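Local coordinates for protein choline kinase (Streptococcus pneumoniae, PDB 4R78) that probably phosphorylates choline, working as a choline kinase with a protein kinase-like fold and, in this crystal, holding AMP in its nucleotide pocket, at residues 62-67 with 105-110. Residues are numbered along the deposited sequence; the frame is centred on the assembly and turned at random.
Sequences YIVKFF and IKVNEY. With AMP (adenosine monophosphate), chain C.
Ile63 carries CG1 beside its backbone N (chi1 -71°) and Tyr110 swings its ring anti to its own N (chi1 175°), which helps bring Ile63 CD1 to the edge of the Tyr110 ring, 3.4 Å from Tyr110 CD1. Ile105 likewise keeps CG1 opposite its carbonyl carbon (chi1 -57°), which lays CG1 over the centre of the Phe66 ring as a CH-pi contact, 3.8 Å from Ile105 CG1 to the ring centroid. Ile105 CD1 continues across the same face to Phe66 CE2, while Ile105 CG2 meets Val64 CG1 at 3.6 Å. Further along this side, Val107 CG1 packs on CB and CD1 of Tyr62. The strands run antiparallel, adjacent in the five-stranded sheet of the N-terminal lobe of this kinase-like fold, 61-66 in the middle and 105-109 next to it. Two hydrogen-bonded pairs join them, Ile63 with Asn108 and Lys65 with Lys106; the straightest bond runs from Lys106 N to Lys65 O, 2.9 Å. Helix 20-30 covers Val64, Phe66 and Ile105. The other face carries Ile63, Lys65 and Lys106. Ile63 lies over one face of the adenine, CG1 3.6 Å from AMP C5; just past Asn108, Glu109 O, 2.7 Å from AMP N6, and the Tyr110 ring add to the adenine site. Lys65 NZ meets a sulfonate oxygen of a MES molecule, probably from the crystallisation liquor. Salt bridges to Asp214 and Glu216 probably hold the Lys106 ammonium in place, while apolar Ile63 and the polar Glu109 carbonyl receive the adenine.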
loop_
_atom_site.group_PDB
_atom_site.type_symbol
_atom_site.label_atom_id
_atom_site.label_comp_id
_atom_site.label_asym_id
_atom_site.label_seq_id
_atom_site.Cartn_x
_atom_site.Cartn_y
_atom_site.Cartn_z
ATOM N N TYR A 62 1.819 -19.232 -9.284
ATOM C CA TYR A 62 1.022 -18.254 -8.548
ATOM C C TYR A 62 1.908 -17.264 -7.809
ATOM O O TYR A 62 2.939 -17.639 -7.251
ATOM C CB TYR A 62 0.131 -18.940 -7.517
ATOM C CG TYR A 62 -0.902 -19.899 -8.057
ATOM C CD1 TYR A 62 -2.124 -19.437 -8.547
ATOM C CD2 TYR A 62 -0.668 -21.271 -8.049
ATOM C CE1 TYR A 62 -3.088 -20.320 -9.027
ATOM C CE2 TYR A 62 -1.622 -22.166 -8.528
ATOM C CZ TYR A 62 -2.827 -21.682 -9.014
ATOM O OH TYR A 62 -3.776 -22.556 -9.492
ATOM N N ILE A 63 1.485 -16.004 -7.805
ATOM C CA ILE A 63 2.089 -14.970 -6.971
ATOM C C ILE A 63 1.348 -14.951 -5.636
ATOM O O ILE A 63 0.121 -14.878 -5.602
ATOM C CB ILE A 63 2.029 -13.582 -7.671
ATOM C CG1 ILE A 63 3.005 -13.529 -8.860
ATOM C CG2 ILE A 63 2.267 -12.439 -6.677
ATOM C CD1 ILE A 63 4.490 -13.601 -8.489
ATOM N N VAL A 64 2.101 -15.037 -4.545
ATOM C CA VAL A 64 1.521 -15.115 -3.209
ATOM C C VAL A 64 1.965 -13.927 -2.359
ATOM O O VAL A 64 3.156 -13.600 -2.302
ATOM C CB VAL A 64 1.885 -16.450 -2.505
ATOM C CG1 VAL A 64 1.226 -16.538 -1.139
ATOM C CG2 VAL A 64 1.473 -17.644 -3.363
ATOM N N LYS A 65 1.003 -13.264 -1.723
ATOM C CA LYS A 65 1.328 -12.274 -0.707
ATOM C C LYS A 65 0.806 -12.721 0.652
ATOM O O LYS A 65 -0.405 -12.801 0.878
ATOM C CB LYS A 65 0.798 -10.886 -1.067
ATOM C CG LYS A 65 1.420 -9.794 -0.210
ATOM C CD LYS A 65 1.007 -8.398 -0.642
ATOM C CE LYS A 65 1.763 -7.354 0.174
ATOM N NZ LYS A 65 1.413 -5.957 -0.217
ATOM N N PHE A 66 1.739 -13.040 1.541
ATOM C CA PHE A 66 1.431 -13.413 2.912
ATOM C C PHE A 66 1.507 -12.122 3.729
ATOM O O PHE A 66 2.591 -11.706 4.149
ATOM C CB PHE A 66 2.470 -14.429 3.399
ATOM C CG PHE A 66 2.043 -15.240 4.600
ATOM C CD1 PHE A 66 1.472 -14.636 5.722
ATOM C CD2 PHE A 66 2.260 -16.615 4.623
ATOM C CE1 PHE A 66 1.097 -15.395 6.831
ATOM C CE2 PHE A 66 1.892 -17.384 5.728
ATOM C CZ PHE A 66 1.309 -16.771 6.835
ATOM N N PHE A 67 0.357 -11.485 3.938
ATOM C CA PHE A 67 0.307 -10.163 4.568
ATOM C C PHE A 67 -0.220 -10.212 6.004
ATOM O O PHE A 67 -0.189 -9.208 6.719
ATOM C CB PHE A 67 -0.576 -9.217 3.741
ATOM C CG PHE A 67 -2.013 -9.655 3.659
ATOM C CD1 PHE A 67 -2.463 -10.411 2.582
ATOM C CD2 PHE A 67 -2.914 -9.332 4.675
ATOM C CE1 PHE A 67 -3.790 -10.835 2.511
ATOM C CE2 PHE A 67 -4.238 -9.754 4.615
ATOM C CZ PHE A 67 -4.676 -10.506 3.532
ATOM N N ILE A 105 -3.599 -14.444 3.457
ATOM C CA ILE A 105 -2.754 -14.848 2.334
ATOM C C ILE A 105 -3.515 -14.673 1.024
ATOM O O ILE A 105 -4.622 -15.193 0.859
ATOM C CB ILE A 105 -2.288 -16.333 2.460
ATOM C CG1 ILE A 105 -1.537 -16.578 3.776
ATOM C CG2 ILE A 105 -1.419 -16.737 1.269
ATOM C CD1 ILE A 105 -1.344 -18.048 4.115
ATOM N N LYS A 106 -2.905 -13.934 0.101
ATOM C CA LYS A 106 -3.480 -13.685 -1.213
ATOM C C LYS A 106 -2.736 -14.511 -2.249
ATOM O O LYS A 106 -1.505 -14.518 -2.278
ATOM C CB LYS A 106 -3.380 -12.192 -1.544
ATOM C CG LYS A 106 -3.933 -11.805 -2.915
ATOM C CD LYS A 106 -3.901 -10.287 -3.122
ATOM C CE LYS A 106 -2.493 -9.766 -3.396
ATOM N NZ LYS A 106 -2.450 -8.272 -3.463
ATOM N N VAL A 107 -3.489 -15.223 -3.083
ATOM C CA VAL A 107 -2.902 -16.012 -4.160
ATOM C C VAL A 107 -3.444 -15.502 -5.489
ATOM O O VAL A 107 -4.644 -15.587 -5.755
ATOM C CB VAL A 107 -3.206 -17.521 -4.008
ATOM C CG1 VAL A 107 -2.498 -18.321 -5.099
ATOM C CG2 VAL A 107 -2.802 -18.024 -2.627
ATOM N N ASN A 108 -2.542 -14.970 -6.311
ATOM C CA ASN A 108 -2.896 -14.305 -7.562
ATOM C C ASN A 108 -2.230 -14.953 -8.767
ATOM O O ASN A 108 -1.306 -15.757 -8.622
ATOM C CB ASN A 108 -2.489 -12.824 -7.498
ATOM C CG ASN A 108 -3.488 -11.961 -6.739
ATOM O OD1 ASN A 108 -4.490 -12.446 -6.215
ATOM N ND2 ASN A 108 -3.211 -10.666 -6.676
ATOM N N GLU A 109 -2.699 -14.588 -9.958
ATOM C CA GLU A 109 -2.046 -14.998 -11.194
ATOM C C GLU A 109 -0.594 -14.523 -11.234
ATOM O O GLU A 109 -0.258 -13.459 -10.699
ATOM C CB GLU A 109 -2.813 -14.472 -12.414
ATOM C CG GLU A 109 -2.773 -12.951 -12.586
ATOM C CD GLU A 109 -3.391 -12.475 -13.884
ATOM O OE1 GLU A 109 -4.054 -11.421 -13.860
ATOM O OE2 GLU A 109 -3.218 -13.149 -14.926
ATOM N N TYR A 110 0.260 -15.334 -11.851
ATOM C CA TYR A 110 1.628 -14.934 -12.154
ATOM C C TYR A 110 1.690 -14.502 -13.612
ATOM O O TYR A 110 1.342 -15.264 -14.517
ATOM C CB TYR A 110 2.609 -16.084 -11.890
ATOM C CG TYR A 110 4.050 -15.803 -12.291
ATOM C CD1 TYR A 110 4.787 -14.794 -11.671
ATOM C CD2 TYR A 110 4.675 -16.560 -13.279
ATOM C CE1 TYR A 110 6.110 -14.539 -12.030
ATOM C CE2 TYR A 110 5.998 -16.315 -13.643
ATOM C CZ TYR A 110 6.706 -15.304 -13.015
ATOM O OH TYR A 110 8.015 -15.056 -13.374
HETATM P P AMP C . 5.313 -5.359 -3.844
HETATM O O1P AMP C . 4.868 -4.795 -2.516
HETATM O O2P AMP C . 6.805 -5.541 -3.976
HETATM O O3P AMP C . 4.654 -4.717 -5.040
HETATM O "O5'" AMP C . 4.738 -6.863 -3.860
HETATM C "C5'" AMP C . 4.328 -7.464 -5.088
HETATM C "C4'" AMP C . 5.523 -7.604 -6.021
HETATM O "O4'" AMP C . 5.508 -8.895 -6.640
HETATM C "C3'" AMP C . 5.480 -6.575 -7.139
HETATM O "O3'" AMP C . 6.413 -5.515 -6.900
HETATM C "C2'" AMP C . 5.824 -7.342 -8.401
HETATM O "O2'" AMP C . 7.213 -7.209 -8.705
HETATM C "C1'" AMP C . 5.555 -8.799 -8.069
HETATM N N9 AMP C . 4.264 -9.236 -8.666
HETATM C C8 AMP C . 3.042 -9.021 -8.140
HETATM N N7 AMP C . 2.060 -9.544 -8.914
HETATM C C5 AMP C . 2.658 -10.122 -9.967
HETATM C C6 AMP C . 2.204 -10.862 -11.166
HETATM N N6 AMP C . 0.884 -11.083 -11.376
HETATM N N1 AMP C . 3.146 -11.306 -12.031
HETATM C C2 AMP C . 4.461 -11.087 -11.826
HETATM N N3 AMP C . 4.943 -10.421 -10.756
HETATM C C4 AMP C . 4.110 -9.920 -9.805
#